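Chymotrypsin (Cellulomonas bogoriensis, PDB 2EA3) probably acts as a chymotrypsin-like serine endopeptidase, cleaving peptide bonds in proteins, this chain being the trypsin-like protease domain of a longer precursor. Local coordinates at residues G6-Y9 against R14-C17; G37-T40 against G45-A48; T86-G91 against L141-Q146; C95-G98 against G102-C105; L111-T116 against T163-P168. All coordinates share one frame; numbering follows the deposited sequence.

How the interactions relate
All five contacts lie in one trypsin-like domain built of two six-stranded barrels. Interactions 1 and 2 are hairpins of the first barrel and share a core, where the Tyr9 hydroxyl lies 3.6 Å from CZ of Phe47. Interaction 1 is sparsely bonded and uses a water, whereas interaction 2 has four backbone bonds, one of them weak. Interaction 4, in the second barrel, is the most extensive, combining backbone bonds with a disulfide and an indole. Interactions 3 and 5 lack these: the first is a small surface contact, the second a partly buried apolar one. Strand 140-143 of interaction 3 lies next to strand 93-98 of interaction 4, and its Leu141 also packs on Phe166 of interaction 5.

Interaction 1 of 5, residues G6-Y9 against R14-C17; sequences GNAY and RSRC
A loosely bonded beta hairpin pairs Ala8 and Tyr9 with Ser15 and Cys17 at the start of the first barrel of the chymotrypsin fold. One weak backbone bond joins the strands directly, from Tyr9 N to Cys17 O at 3.3 Å. Next to it a water takes the place of a second bond: it donates to Tyr9 O at 2.7 Å and weakly accepts from Cys17 N. The same water sits over one face of the Tyr9 ring, 3.4 Å above its plane and offset toward the rim.

The phenol carries most of the side-chain packing. With CG lodged between the backbone N and the carbonyl carbon (chi1 63°), the ring is brought alongside Cys17, and its OH comes within 3.5 Å of Cys17 CB while CE2 lies 3.7 Å from the same carbon. Away from the ring, Ala8 CB touches Ser15 OG at 3.4 Å. Ser15 is the centre of an inverse gamma turn, a kink consistent with the poor strand pairing here.

Cys17 forms a disulfide with Cys33 and touches Ser137, which with His32 and Asp56 has the geometry of a catalytic triad, so the hairpin probably borders the active site. Tyr9 bonds through OH to Thr29 and meets Phe27 edge to face, which ties strand 8-11 to strand 26-29, the next strand beyond 14-23 in the barrel.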
loop_
_atom_site.group_PDB
_atom_site.type_symbol
_atom_site.label_atom_id
_atom_site.label_comp_id
_atom_site.label_asym_id
_atom_site.label_seq_id
_atom_site.Cartn_x
_atom_site.Cartn_y
_atom_site.Cartn_z
ATOM N N GLY A 6 0.008 -6.559 2.281
ATOM C CA GLY A 6 -1.377 -6.649 2.751
ATOM C C GLY A 6 -1.507 -6.992 4.219
ATOM O O GLY A 6 -2.599 -6.876 4.784
ATOM N N ASN A 7 -0.405 -7.432 4.824
ATOM C CA ASN A 7 -0.405 -7.754 6.263
ATOM C C ASN A 7 -0.351 -6.500 7.142
ATOM O O ASN A 7 0.218 -5.479 6.756
ATOM C CB ASN A 7 0.746 -8.695 6.615
ATOM C CG ASN A 7 0.450 -10.141 6.246
ATOM O OD1 ASN A 7 1.289 -11.034 6.450
ATOM N ND2 ASN A 7 -0.736 -10.383 5.703
ATOM N N ALA A 8 -0.918 -6.600 8.330
ATOM C CA ALA A 8 -0.868 -5.498 9.292
ATOM C C ALA A 8 0.560 -5.302 9.787
ATOM O O ALA A 8 1.336 -6.260 9.874
ATOM C CB ALA A 8 -1.782 -5.819 10.474
ATOM N N TYR A 9 0.913 -4.069 10.126
ATOM C CA TYR A 9 2.081 -3.835 10.971
ATOM C C TYR A 9 1.623 -2.833 12.006
ATOM O O TYR A 9 0.545 -2.263 11.881
ATOM C CB TYR A 9 3.290 -3.338 10.168
ATOM C CG TYR A 9 3.097 -1.999 9.478
ATOM C CD1 TYR A 9 3.631 -0.828 10.039
ATOM C CD2 TYR A 9 2.403 -1.901 8.265
ATOM C CE1 TYR A 9 3.471 0.412 9.401
ATOM C CE2 TYR A 9 2.229 -0.666 7.639
ATOM C CZ TYR A 9 2.778 0.483 8.211
ATOM O OH TYR A 9 2.623 1.713 7.593
ATOM N N ARG A 14 -0.365 0.536 17.500
ATOM C CA ARG A 14 -1.636 0.681 16.801
ATOM C C ARG A 14 -1.532 0.066 15.411
ATOM O O ARG A 14 -0.579 0.339 14.687
ATOM C CB ARG A 14 -2.001 2.164 16.693
ATOM C CG ARG A 14 -3.284 2.455 15.942
ATOM C CD ARG A 14 -4.553 2.123 16.732
ATOM N NE ARG A 14 -5.730 2.526 15.969
ATOM C CZ ARG A 14 -6.275 1.796 14.999
ATOM N NH1 ARG A 14 -7.336 2.247 14.337
ATOM N NH2 ARG A 14 -5.769 0.610 14.698
ATOM N N SER A 15 -2.533 -0.728 15.033
ATOM C CA SER A 15 -2.495 -1.424 13.754
ATOM C C SER A 15 -3.171 -0.474 12.773
ATOM O O SER A 15 -4.333 -0.674 12.404
ATOM C CB SER A 15 -3.235 -2.777 13.894
ATOM O OG SER A 15 -2.833 -3.718 12.910
ATOM N N ARG A 16 -2.465 0.596 12.414
ATOM C CA ARG A 16 -3.051 1.713 11.640
ATOM C C ARG A 16 -3.085 1.396 10.151
ATOM O O ARG A 16 -3.930 1.913 9.422
ATOM C CB ARG A 16 -2.216 3.002 11.786
ATOM C CG ARG A 16 -1.814 3.391 13.183
ATOM C CD ARG A 16 -2.010 4.885 13.417
ATOM N NE ARG A 16 -0.901 5.682 12.896
ATOM C CZ ARG A 16 0.162 6.054 13.609
ATOM N NH1 ARG A 16 1.111 6.788 13.040
ATOM N NH2 ARG A 16 0.278 5.701 14.890
ATOM N N CYS A 17 -2.129 0.582 9.710
ATOM C CA CYS A 17 -1.872 0.407 8.280
ATOM C C CYS A 17 -1.423 -1.003 7.916
ATOM O O CYS A 17 -1.120 -1.840 8.784
ATOM C CB CYS A 17 -0.817 1.410 7.807
ATOM S SG CYS A 17 -1.411 3.119 7.772
HETATM O O HOH W 1 0.493 0.329 11.198
#

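Interaction 2 of 5, residues G37-T40 against G45-A48; sequences GATT and GTFA
The beta hairpin of strands 39-41 and 45-51, part of the first barrel of the chymotrypsin fold, brings Gly37-Thr40 antiparallel to Gly45-Ala48. Thr40 and Gly45 form the hydrogen-bonded pair nearest the turn: Thr40 N donates to Gly45 O at 2.9 Å from well above the carbonyl plane, and the return bond from Gly45 N to Thr40 O is weak. Farther from the turn the pairing continues into the loop preceding strand 39-41. Phe47 N meets Ala38 O almost head-on, with a C=O...N angle of 163°, and Gly37 N reaches Phe47 O at 2.8 Å. Between these bonds Thr39 and Thr46 make a non-hydrogen-bonded pair, Thr39 CA lying 3.3 Å from Gly45 O.

On the other face, Thr40 and Phe47 cross at about a right angle, and the threonine presents its methyl, CG2, to CE1 of the ring at 3.5 Å. Phe47 also packs on Ala58 and Val60 of strand 57-62 and on Tyr9 and Ile11 of strand 8-11, so this face looks into the barrel. The Thr40 hydroxyl instead bonds to Pro43 O within the turn; it crowds Gly45, where a CB would clash with it. Ala38 borders the phenyl twice: its CB lies 4.0 Å from Phe47 CD1, and its carbonyl O sits at the ring edge, in plane, 3.6 Å from that same CD1.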
loop_
_atom_site.group_PDB
_atom_site.type_symbol
_atom_site.label_atom_id
_atom_site.label_comp_id
_atom_site.label_asym_id
_atom_site.label_seq_id
_atom_site.Cartn_x
_atom_site.Cartn_y
_atom_site.Cartn_z
ATOM N N GLY A 37 11.241 8.634 11.032
ATOM C CA GLY A 37 11.712 8.342 12.390
ATOM C C GLY A 37 10.781 7.505 13.259
ATOM O O GLY A 37 11.218 6.966 14.267
ATOM N N ALA A 38 9.499 7.386 12.889
ATOM C CA ALA A 38 8.565 6.552 13.653
ATOM C C ALA A 38 8.989 5.093 13.537
ATOM O O ALA A 38 9.541 4.675 12.525
ATOM C CB ALA A 38 7.099 6.749 13.178
ATOM N N THR A 39 8.767 4.325 14.591
ATOM C CA THR A 39 9.206 2.946 14.575
ATOM C C THR A 39 7.982 2.051 14.406
ATOM O O THR A 39 6.884 2.383 14.860
ATOM C CB THR A 39 9.992 2.577 15.848
ATOM O OG1 THR A 39 9.161 2.792 16.974
ATOM C CG2 THR A 39 11.229 3.456 15.994
ATOM N N THR A 40 8.186 0.929 13.734
ATOM C CA THR A 40 7.153 -0.077 13.541
ATOM C C THR A 40 7.485 -1.375 14.275
ATOM O O THR A 40 8.637 -1.613 14.638
ATOM C CB THR A 40 6.998 -0.410 12.041
ATOM O OG1 THR A 40 8.226 -0.934 11.543
ATOM C CG2 THR A 40 6.641 0.859 11.235
ATOM N N GLY A 45 11.024 -1.943 12.322
ATOM C CA GLY A 45 11.505 -1.063 11.271
ATOM C C GLY A 45 11.380 0.384 11.697
ATOM O O GLY A 45 10.904 0.675 12.807
ATOM N N THR A 46 11.829 1.280 10.817
ATOM C CA THR A 46 11.759 2.716 11.045
ATOM C C THR A 46 11.357 3.414 9.759
ATOM O O THR A 46 11.959 3.159 8.717
ATOM C CB THR A 46 13.159 3.222 11.440
ATOM O OG1 THR A 46 13.639 2.438 12.542
ATOM C CG2 THR A 46 13.144 4.684 11.809
ATOM N N PHE A 47 10.379 4.313 9.834
ATOM C CA PHE A 47 10.047 5.176 8.675
ATOM C C PHE A 47 11.278 5.979 8.262
ATOM O O PHE A 47 11.882 6.663 9.103
ATOM C CB PHE A 47 8.885 6.118 8.984
ATOM C CG PHE A 47 7.546 5.467 8.865
ATOM C CD1 PHE A 47 7.093 4.604 9.859
ATOM C CD2 PHE A 47 6.733 5.711 7.764
ATOM C CE1 PHE A 47 5.853 3.970 9.752
ATOM C CE2 PHE A 47 5.478 5.101 7.658
ATOM C CZ PHE A 47 5.043 4.222 8.661
ATOM N N ALA A 48 11.660 5.854 6.996
ATOM C CA ALA A 48 12.857 6.524 6.464
ATOM C C ALA A 48 12.519 7.428 5.276
ATOM O O ALA A 48 13.346 7.671 4.404
ATOM C CB ALA A 48 13.903 5.508 6.081
#

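Interaction 3 of 5, residues T86-G91 against L141-Q146; sequences TAAPVG and LLAGNQ
The flat group in this contact is the carboxamide of Gln146, which runs alongside Thr86 with both side chains pointing the same way and turns one end toward the threonine. As modelled, NE2 of Gln146 lies 2.9 Å from Thr86 N, but the amide is probably flipped, so which of its atoms faces Thr86 is doubtful. What places the group is the bend of the chain: CG stands beside the backbone N, anti to the carbonyl carbon (chi1 -62°), and a second turn at chi2, -66°, folds the amide back along Thr86. Lower down, CB of Gln146 comes to 3.7 Å from Thr86 O.

Gln146 ends a type II' beta turn that begins at Ala143, the reversal between strands 140-143 and 146-154 of the second barrel. Ala143 N and Gln146 O are bonded at 3.0 Å, as are Gln146 N and Ala143 O, and Gly144 has the positive phi (62°) that this turn needs at its second position.

The loop leading to strand 93-98 touches this hairpin at the surface. Its second foothold is a small methyl-to-methyl contact, Ala88 CB against Ala143 CB at 3.8 Å, and both alanines also touch Gln148 of strand 146-154.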
loop_
_atom_site.group_PDB
_atom_site.type_symbol
_atom_site.label_atom_id
_atom_site.label_comp_id
_atom_site.label_asym_id
_atom_site.label_seq_id
_atom_site.Cartn_x
_atom_site.Cartn_y
_atom_site.Cartn_z
ATOM N N THR A 86 4.504 -2.680 -13.644
ATOM C CA THR A 86 4.031 -2.028 -14.864
ATOM C C THR A 86 2.624 -1.539 -14.606
ATOM O O THR A 86 1.766 -2.333 -14.221
ATOM C CB THR A 86 3.998 -3.007 -16.045
ATOM O OG1 THR A 86 5.321 -3.534 -16.246
ATOM C CG2 THR A 86 3.528 -2.285 -17.311
ATOM N N ALA A 87 2.400 -0.244 -14.826
ATOM C CA ALA A 87 1.116 0.385 -14.524
ATOM C C ALA A 87 0.036 -0.093 -15.483
ATOM O O ALA A 87 0.279 -0.259 -16.688
ATOM C CB ALA A 87 1.233 1.912 -14.565
ATOM N N ALA A 88 -1.140 -0.335 -14.919
ATOM C CA ALA A 88 -2.287 -0.817 -15.657
ATOM C C ALA A 88 -3.124 0.380 -16.057
ATOM O O ALA A 88 -3.155 1.398 -15.334
ATOM C CB ALA A 88 -3.098 -1.794 -14.813
ATOM N N PRO A 89 -3.791 0.291 -17.221
ATOM C CA PRO A 89 -4.618 1.402 -17.664
ATOM C C PRO A 89 -5.977 1.486 -16.974
ATOM O O PRO A 89 -6.430 0.531 -16.347
ATOM C CB PRO A 89 -4.793 1.124 -19.168
ATOM C CG PRO A 89 -4.697 -0.322 -19.296
ATOM C CD PRO A 89 -3.745 -0.798 -18.212
ATOM N N VAL A 90 -6.635 2.633 -17.118
ATOM C CA VAL A 90 -8.017 2.794 -16.665
ATOM C C VAL A 90 -8.874 1.638 -17.209
ATOM O O VAL A 90 -8.664 1.201 -18.359
ATOM C CB VAL A 90 -8.556 4.188 -17.102
ATOM C CG1 VAL A 90 -10.053 4.319 -16.867
ATOM C CG2 VAL A 90 -7.781 5.308 -16.374
ATOM N N GLY A 91 -9.805 1.143 -16.395
ATOM C CA GLY A 91 -10.651 -0.015 -16.724
ATOM C C GLY A 91 -10.128 -1.360 -16.247
ATOM O O GLY A 91 -10.868 -2.350 -16.236
ATOM N N LEU A 141 -2.070 -2.833 -3.944
ATOM C CA LEU A 141 -3.005 -2.898 -5.050
ATOM C C LEU A 141 -2.285 -3.582 -6.209
ATOM O O LEU A 141 -1.216 -3.140 -6.624
ATOM C CB LEU A 141 -3.458 -1.500 -5.479
ATOM C CG LEU A 141 -4.525 -1.534 -6.575
ATOM C CD1 LEU A 141 -5.844 -2.069 -6.017
ATOM C CD2 LEU A 141 -4.694 -0.105 -7.168
ATOM N N LEU A 142 -2.879 -4.666 -6.704
ATOM C CA LEU A 142 -2.294 -5.443 -7.800
ATOM C C LEU A 142 -3.227 -5.419 -8.997
ATOM O O LEU A 142 -4.447 -5.449 -8.829
ATOM C CB LEU A 142 -2.111 -6.906 -7.359
ATOM C CG LEU A 142 -1.063 -7.241 -6.308
ATOM C CD1 LEU A 142 -1.321 -8.669 -5.786
ATOM C CD2 LEU A 142 0.306 -7.126 -6.903
ATOM N N ALA A 143 -2.654 -5.366 -10.194
ATOM C CA ALA A 143 -3.380 -5.767 -11.390
ATOM C C ALA A 143 -2.700 -7.055 -11.810
ATOM O O ALA A 143 -1.579 -7.029 -12.298
ATOM C CB ALA A 143 -3.270 -4.724 -12.452
ATOM N N GLY A 144 -3.345 -8.181 -11.553
ATOM C CA GLY A 144 -2.715 -9.484 -11.762
ATOM C C GLY A 144 -1.484 -9.614 -10.865
ATOM O O GLY A 144 -1.596 -9.567 -9.636
ATOM N N ASN A 145 -0.308 -9.785 -11.460
ATOM C CA ASN A 145 0.909 -9.880 -10.660
ATOM C C ASN A 145 1.746 -8.605 -10.673
ATOM O O ASN A 145 2.926 -8.629 -10.303
ATOM C CB ASN A 145 1.757 -11.098 -11.072
ATOM C CG ASN A 145 1.027 -12.418 -10.866
ATOM O OD1 ASN A 145 0.994 -12.980 -9.755
ATOM N ND2 ASN A 145 0.439 -12.930 -11.947
ATOM N N GLN A 146 1.142 -7.487 -11.072
ATOM C CA GLN A 146 1.889 -6.238 -11.244
ATOM C C GLN A 146 1.461 -5.261 -10.177
ATOM O O GLN A 146 0.278 -4.968 -10.062
ATOM C CB GLN A 146 1.608 -5.630 -12.619
ATOM C CG GLN A 146 2.051 -6.518 -13.790
ATOM C CD GLN A 146 3.546 -6.704 -13.859
ATOM O OE1 GLN A 146 4.027 -7.828 -13.988
ATOM N NE2 GLN A 146 4.299 -5.610 -13.785
#

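Interaction 4 of 5, residues C95-G98 against G102-C105; sequences CRSG and GWHC
Cys95-Gly98 and Gly102-Cys105 run antiparallel, their axes 4.5 Å apart at closest, with Arg96-His104 and Gly98-Gly102 as hydrogen-bonded pairs. Arg96 N to His104 O, at 2.8 Å, is nearly linear with the carbonyl, while Gly98 N approaches Gly102 O from above its carbonyl plane.

On one face Cys95 and Cys105 are joined by a disulfide, SG to SG 2.0 Å, with a chi3 of 102°. The Trp103 indole is carried across to Cys95 by a first torsion that puts CG anti to the backbone N (chi1 178°). Cys95 CB then rests over one face, 3.7 Å from the centroid of the six-membered ring in a CH-pi contact. The sulfur stands obliquely to the five-membered ring, and Ser97 CB meets CE3 at 4.0 Å. Without the Trp103 indole, as with an alanine here, the Cys95 methylene and its disulfide are likely to lose this aromatic cover.

This disulfide-closed hairpin, strands 93-98 and 102-110, belongs to the second barrel of the chymotrypsin fold. On its other face Arg96 and His104 lie side by side, the guanidinium and imidazole planes 26° apart, with NH2 of Arg96 3.4 Å from CD2 of His104. Arg96 NH1 adds a weak bond to Gly102 O, a carbonyl that already accepts from Gly98 N. NE of Arg96 bonds to Cys131 O, and NH1 makes a long, weak ion pair with Asp136.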
loop_
_atom_site.group_PDB
_atom_site.type_symbol
_atom_site.label_atom_id
_atom_site.label_comp_id
_atom_site.label_asym_id
_atom_site.label_seq_id
_atom_site.Cartn_x
_atom_site.Cartn_y
_atom_site.Cartn_z
ATOM N N CYS A 95 -7.029 -5.710 -7.543
ATOM C CA CYS A 95 -7.417 -6.260 -6.237
ATOM C C CYS A 95 -6.506 -5.663 -5.198
ATOM O O CYS A 95 -5.305 -5.464 -5.448
ATOM C CB CYS A 95 -7.262 -7.771 -6.191
ATOM S SG CYS A 95 -8.392 -8.638 -7.275
ATOM N N ARG A 96 -7.092 -5.416 -4.032
ATOM C CA ARG A 96 -6.420 -4.807 -2.914
ATOM C C ARG A 96 -6.315 -5.838 -1.783
ATOM O O ARG A 96 -7.239 -6.604 -1.568
ATOM C CB ARG A 96 -7.254 -3.603 -2.433
ATOM C CG ARG A 96 -6.608 -2.892 -1.217
ATOM C CD ARG A 96 -7.580 -1.946 -0.487
ATOM N NE ARG A 96 -8.887 -2.553 -0.196
ATOM C CZ ARG A 96 -9.093 -3.526 0.695
ATOM N NH1 ARG A 96 -8.081 -4.019 1.405
ATOM N NH2 ARG A 96 -10.322 -4.014 0.877
ATOM N N SER A 97 -5.180 -5.853 -1.086
ATOM C CA SER A 97 -5.011 -6.670 0.099
ATOM C C SER A 97 -4.765 -5.726 1.273
ATOM O O SER A 97 -3.898 -4.870 1.216
ATOM C CB SER A 97 -3.804 -7.585 -0.092
ATOM O OG SER A 97 -3.626 -8.449 1.013
ATOM N N GLY A 98 -5.539 -5.881 2.338
ATOM C CA GLY A 98 -5.391 -5.043 3.508
ATOM C C GLY A 98 -5.799 -5.816 4.747
ATOM O O GLY A 98 -6.553 -6.793 4.677
ATOM N N GLY A 102 -9.280 -7.676 4.231
ATOM C CA GLY A 102 -8.741 -8.744 3.400
ATOM C C GLY A 102 -8.621 -8.373 1.926
ATOM O O GLY A 102 -8.160 -7.299 1.581
ATOM N N TRP A 103 -9.080 -9.271 1.067
ATOM C CA TRP A 103 -8.861 -9.187 -0.381
ATOM C C TRP A 103 -10.162 -8.782 -1.040
ATOM O O TRP A 103 -11.172 -9.488 -0.918
ATOM C CB TRP A 103 -8.440 -10.562 -0.872
ATOM C CG TRP A 103 -8.197 -10.726 -2.324
ATOM C CD1 TRP A 103 -9.087 -11.154 -3.256
ATOM C CD2 TRP A 103 -6.955 -10.514 -3.005
ATOM N NE1 TRP A 103 -8.475 -11.212 -4.496
ATOM C CE2 TRP A 103 -7.165 -10.834 -4.365
ATOM C CE3 TRP A 103 -5.680 -10.105 -2.592
ATOM C CZ2 TRP A 103 -6.148 -10.756 -5.325
ATOM C CZ3 TRP A 103 -4.658 -10.010 -3.547
ATOM C CH2 TRP A 103 -4.908 -10.335 -4.907
ATOM N N HIS A 104 -10.143 -7.635 -1.715
ATOM C CA HIS A 104 -11.322 -7.099 -2.403
ATOM C C HIS A 104 -10.892 -6.490 -3.710
ATOM O O HIS A 104 -9.802 -5.918 -3.805
ATOM C CB HIS A 104 -11.993 -6.032 -1.553
ATOM C CG HIS A 104 -12.645 -6.597 -0.340
ATOM N ND1 HIS A 104 -13.952 -7.027 -0.346
ATOM C CD2 HIS A 104 -12.145 -6.916 0.876
ATOM C CE1 HIS A 104 -14.255 -7.522 0.843
ATOM N NE2 HIS A 104 -13.172 -7.481 1.599
ATOM N N CYS A 105 -11.750 -6.632 -4.721
ATOM C CA CYS A 105 -11.355 -6.235 -6.065
ATOM C C CYS A 105 -12.339 -5.226 -6.645
ATOM O O CYS A 105 -13.441 -4.994 -6.089
ATOM C CB CYS A 105 -11.221 -7.462 -6.973
ATOM S SG CYS A 105 -10.145 -8.752 -6.268
#

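Interaction 5 of 5, residues L111-T116 against T163-P168; sequences LNSSVT and TTFFQP
Val115 sets one methyl squarely on the phenyl ring of Phe165. Its CG1 sits 3.3 Å above the plane, over the ring centre and only 4° off the normal, a close CH-pi contact in which all six ring carbons are nearly equidistant; CE1 is 3.5 Å away. The two side chains slide past each other in opposite directions, and the valine torsion, which puts CG1 anti to the carbonyl carbon (chi1 -58°), directs that methyl onto the ring face. Ser113 approaches differently, at the edge: its CB lies close to the ring plane, 3.8 Å from Phe165 CE2.

The contact packs strand 113-117, which pairs with strand 120-123 in a small two-stranded sheet, against strand 161-168 of the second barrel. Just before strand 113-117 the chain turns a corner, and Asn112 and Ser113 both face Leu125 in a G1 beta bulge. Trimming the phenyl of Phe165 to an alanine is likely to strip the support from the Val115 methyl and open a gap between strand 113-117 and the barrel.

Ser113 and Phe165 also both touch Arg127 of strand 125-128. Further along strand 161-168, Gln167 OE1 accepts from the backbone N of Asp56, probably the triad aspartate.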
loop_
_atom_site.group_PDB
_atom_site.type_symbol
_atom_site.label_atom_id
_atom_site.label_comp_id
_atom_site.label_asym_id
_atom_site.label_seq_id
_atom_site.Cartn_x
_atom_site.Cartn_y
_atom_site.Cartn_z
ATOM N N LEU A 111 -7.099 8.004 -13.316
ATOM C CA LEU A 111 -5.739 8.241 -12.868
ATOM C C LEU A 111 -5.571 9.730 -12.575
ATOM O O LEU A 111 -6.380 10.562 -13.017
ATOM C CB LEU A 111 -4.734 7.768 -13.926
ATOM C CG LEU A 111 -4.858 6.324 -14.428
ATOM C CD1 LEU A 111 -3.941 6.137 -15.653
ATOM C CD2 LEU A 111 -4.566 5.292 -13.337
ATOM N N ASN A 112 -4.534 10.061 -11.817
ATOM C CA ASN A 112 -4.262 11.454 -11.418
ATOM C C ASN A 112 -5.477 12.179 -10.814
ATOM O O ASN A 112 -5.758 13.328 -11.164
ATOM C CB ASN A 112 -3.671 12.252 -12.592
ATOM C CG ASN A 112 -2.718 13.364 -12.133
ATOM O OD1 ASN A 112 -2.182 13.331 -11.028
ATOM N ND2 ASN A 112 -2.501 14.351 -12.998
ATOM N N SER A 113 -6.194 11.497 -9.919
ATOM C CA SER A 113 -7.303 12.080 -9.168
ATOM C C SER A 113 -6.775 12.817 -7.945
ATOM O O SER A 113 -5.700 12.503 -7.437
ATOM C CB SER A 113 -8.245 10.981 -8.670
ATOM O OG SER A 113 -9.027 10.483 -9.721
ATOM N N SER A 114 -7.558 13.773 -7.465
ATOM C CA SER A 114 -7.249 14.491 -6.230
ATOM C C SER A 114 -8.333 14.192 -5.202
ATOM O O SER A 114 -9.511 13.980 -5.553
ATOM C CB SER A 114 -7.176 16.000 -6.485
ATOM O OG SER A 114 -5.999 16.348 -7.202
ATOM N N VAL A 115 -7.938 14.129 -3.937
ATOM C CA VAL A 115 -8.898 14.064 -2.848
ATOM C C VAL A 115 -8.461 15.048 -1.781
ATOM O O VAL A 115 -7.283 15.368 -1.686
ATOM C CB VAL A 115 -9.014 12.647 -2.211
ATOM C CG1 VAL A 115 -9.397 11.633 -3.241
ATOM C CG2 VAL A 115 -7.731 12.223 -1.544
ATOM N N THR A 116 -9.408 15.497 -0.963
ATOM C CA THR A 116 -9.091 16.368 0.139
ATOM C C THR A 116 -9.443 15.651 1.432
ATOM O O THR A 116 -10.620 15.444 1.732
ATOM C CB THR A 116 -9.794 17.753 0.037
ATOM O OG1 THR A 116 -9.413 18.386 -1.197
ATOM C CG2 THR A 116 -9.384 18.649 1.228
ATOM N N THR A 163 -15.488 3.925 -2.715
ATOM C CA THR A 163 -14.495 4.375 -3.691
ATOM C C THR A 163 -13.175 4.504 -2.946
ATOM O O THR A 163 -13.136 5.149 -1.911
ATOM C CB THR A 163 -14.855 5.765 -4.213
ATOM O OG1 THR A 163 -16.170 5.734 -4.772
ATOM C CG2 THR A 163 -13.846 6.229 -5.268
ATOM N N THR A 164 -12.117 3.894 -3.462
ATOM C CA THR A 164 -10.808 3.936 -2.790
ATOM C C THR A 164 -9.750 4.460 -3.752
ATOM O O THR A 164 -9.729 4.083 -4.932
ATOM C CB THR A 164 -10.385 2.557 -2.278
ATOM O OG1 THR A 164 -11.402 2.048 -1.405
ATOM C CG2 THR A 164 -9.067 2.644 -1.483
ATOM N N PHE A 165 -8.871 5.310 -3.222
ATOM C CA PHE A 165 -7.816 5.936 -3.994
ATOM C C PHE A 165 -6.484 5.370 -3.574
ATOM O O PHE A 165 -6.310 5.017 -2.404
ATOM C CB PHE A 165 -7.815 7.441 -3.734
ATOM C CG PHE A 165 -9.075 8.137 -4.199
ATOM C CD1 PHE A 165 -10.220 8.170 -3.392
ATOM C CD2 PHE A 165 -9.115 8.744 -5.453
ATOM C CE1 PHE A 165 -11.402 8.825 -3.843
ATOM C CE2 PHE A 165 -10.258 9.398 -5.894
ATOM C CZ PHE A 165 -11.409 9.429 -5.085
ATOM N N PHE A 166 -5.563 5.256 -4.534
ATOM C CA PHE A 166 -4.272 4.620 -4.285
ATOM C C PHE A 166 -3.168 5.532 -4.781
ATOM O O PHE A 166 -3.296 6.175 -5.836
ATOM C CB PHE A 166 -4.189 3.259 -5.009
ATOM C CG PHE A 166 -5.173 2.263 -4.519
ATOM C CD1 PHE A 166 -6.496 2.303 -4.963
ATOM C CD2 PHE A 166 -4.814 1.321 -3.560
ATOM C CE1 PHE A 166 -7.435 1.386 -4.490
ATOM C CE2 PHE A 166 -5.765 0.409 -3.076
ATOM C CZ PHE A 166 -7.070 0.448 -3.547
ATOM N N GLN A 167 -2.093 5.596 -4.005
ATOM C CA GLN A 167 -0.862 6.249 -4.400
ATOM C C GLN A 167 -0.106 5.291 -5.341
ATOM O O GLN A 167 0.242 4.198 -4.952
ATOM C CB GLN A 167 -0.018 6.520 -3.143
ATOM C CG GLN A 167 1.464 6.835 -3.406
ATOM C CD GLN A 167 1.671 8.162 -4.096
ATOM O OE1 GLN A 167 1.288 9.206 -3.581
ATOM N NE2 GLN A 167 2.293 8.130 -5.271
ATOM N N PRO A 168 0.137 5.708 -6.584
ATOM C CA PRO A 168 0.864 4.825 -7.539
ATOM C C PRO A 168 2.245 4.457 -7.028
ATOM O O PRO A 168 2.875 5.277 -6.364
ATOM C CB PRO A 168 1.032 5.694 -8.797
ATOM C CG PRO A 168 0.139 6.838 -8.643
ATOM C CD PRO A 168 -0.296 6.975 -7.182
#